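Long-range contact in aerobactin synthase IucA (Klebsiella pneumoniae subsp. pneumoniae, PDB 5JM7), which probably catalyses the ATP-dependent condensation of citrate with acetylated hydroxylysine during biosynthesis of the siderophore aerobactin: residues 178-183 and 252-257. Numbering follows the deposited sequence.
Sequences PLRWFA and LGEAGA
Leu252 meets Trp181 through its backbone first: Leu252 N donates to Trp181 O at 2.9 Å, and Leu252 CB lies 4.2 Å from Trp181 CB. With CG anti to its carbonyl carbon, the CD1 branch of Leu252 leans across to the partner strand and touches Ala183 CB at 4.0 Å. Gly253, whose positive phi favours glycine, continues the backbone pairing, its O accepting from Trp181 N at 3.0 Å through a bent bond (138° at the hydrogen). The extended Arg180 chain passes that same carbonyl, CG to Gly253 O being 3.5 Å, on its way to salt bridges with Asp251 and Glu232.

Glu254 sits across from Arg180 as an antiparallel non-hydrogen-bonded pair, yet its carboxylate pairs with Arg168; OE1 passes Pro178 CG at 3.8 Å. At Ala255 the backbone is gripped twice. Its N gives a fairly straight bond to Leu179 O (155°), while Ala255 O accepts from Trp181 NE1 at 2.9 Å, the oxygen lying 18° out of the indole plane. The chain then turns a corner at Gly256 and Ala257, whose carbonyl oxygens still pack against Pro178, Ala257 O lying 3.6 Å from Pro178 CA.

Strand 249-255 is thus joined as an outer member to the central strand 177-185 of a three-stranded antiparallel sheet. The indole N-H supplements the backbone bonds at Ala255; holding both N and O probably restrains the turn that follows.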
# COMPACT_ATOMS: atom_id res chain seq x y z
N PRO A 178 -1.06 20.18 12.00
CA PRO A 178 0.34 20.02 12.39
C PRO A 178 0.58 20.63 13.76
O PRO A 178 -0.20 21.44 14.26
CB PRO A 178 1.09 20.78 11.29
CG PRO A 178 0.14 21.89 10.91
CD PRO A 178 -1.27 21.43 11.25
N LEU A 179 1.67 20.20 14.38
CA LEU A 179 1.99 20.78 15.67
C LEU A 179 2.62 22.17 15.50
O LEU A 179 3.09 22.54 14.42
CB LEU A 179 2.93 19.87 16.45
CG LEU A 179 2.40 18.48 16.74
CD1 LEU A 179 3.47 17.67 17.45
CD2 LEU A 179 1.08 18.55 17.56
N ARG A 180 2.63 22.93 16.58
CA ARG A 180 3.38 24.16 16.67
C ARG A 180 4.69 23.93 17.43
O ARG A 180 4.78 23.06 18.30
CB ARG A 180 2.56 25.24 17.36
CG ARG A 180 3.25 26.54 17.27
CD ARG A 180 2.39 27.61 17.72
NE ARG A 180 3.01 28.89 17.40
CZ ARG A 180 2.37 30.03 17.54
NH1 ARG A 180 1.12 30.00 17.99
NH2 ARG A 180 2.96 31.18 17.25
N TRP A 181 5.71 24.72 17.09
CA TRP A 181 7.06 24.42 17.53
C TRP A 181 7.77 25.67 18.00
O TRP A 181 7.66 26.73 17.38
CB TRP A 181 7.88 23.78 16.39
CG TRP A 181 7.32 22.50 15.89
CD1 TRP A 181 6.39 22.36 14.91
CD2 TRP A 181 7.69 21.17 16.30
NE1 TRP A 181 6.12 21.02 14.70
CE2 TRP A 181 6.92 20.27 15.53
CE3 TRP A 181 8.59 20.66 17.23
CZ2 TRP A 181 7.01 18.88 15.68
CZ3 TRP A 181 8.68 19.28 17.38
CH2 TRP A 181 7.90 18.41 16.61
N PHE A 182 8.53 25.55 19.09
CA PHE A 182 9.47 26.56 19.56
C PHE A 182 10.88 26.01 19.45
O PHE A 182 11.11 24.82 19.69
CB PHE A 182 9.23 26.94 21.03
CG PHE A 182 7.96 27.66 21.31
CD1 PHE A 182 7.19 28.17 20.28
CD2 PHE A 182 7.56 27.89 22.62
CE1 PHE A 182 6.02 28.86 20.54
CE2 PHE A 182 6.41 28.57 22.90
CZ PHE A 182 5.64 29.07 21.84
N ALA A 183 11.83 26.88 19.13
CA ALA A 183 13.23 26.64 19.45
C ALA A 183 13.50 27.23 20.83
O ALA A 183 13.31 28.43 21.02
CB ALA A 183 14.16 27.26 18.41
N LEU A 252 8.57 29.08 16.03
CA LEU A 252 8.80 28.57 14.69
C LEU A 252 7.53 28.34 13.90
O LEU A 252 7.61 27.92 12.74
CB LEU A 252 9.62 27.28 14.74
CG LEU A 252 10.99 27.41 15.41
CD1 LEU A 252 11.70 26.08 15.42
CD2 LEU A 252 11.83 28.47 14.71
N GLY A 253 6.36 28.60 14.49
CA GLY A 253 5.08 28.36 13.82
C GLY A 253 4.71 26.88 13.75
O GLY A 253 5.30 26.04 14.42
N GLU A 254 3.72 26.58 12.91
CA GLU A 254 3.23 25.22 12.76
C GLU A 254 3.99 24.53 11.64
O GLU A 254 4.23 25.13 10.60
CB GLU A 254 1.74 25.19 12.45
CG GLU A 254 0.87 25.83 13.53
CD GLU A 254 -0.62 25.80 13.20
OE1 GLU A 254 -0.99 25.35 12.09
OE2 GLU A 254 -1.41 26.26 14.05
N ALA A 255 4.37 23.28 11.86
CA ALA A 255 5.11 22.56 10.82
C ALA A 255 4.98 21.06 11.03
O ALA A 255 4.89 20.60 12.16
CB ALA A 255 6.58 22.96 10.83
N GLY A 256 4.98 20.32 9.92
CA GLY A 256 5.25 18.90 9.97
C GLY A 256 4.09 17.96 9.68
O GLY A 256 3.14 18.30 8.97
N ALA A 257 4.20 16.75 10.22
CA ALA A 257 3.24 15.70 9.92
C ALA A 257 1.87 16.03 10.50
O ALA A 257 1.75 16.81 11.45
CB ALA A 257 3.75 14.37 10.46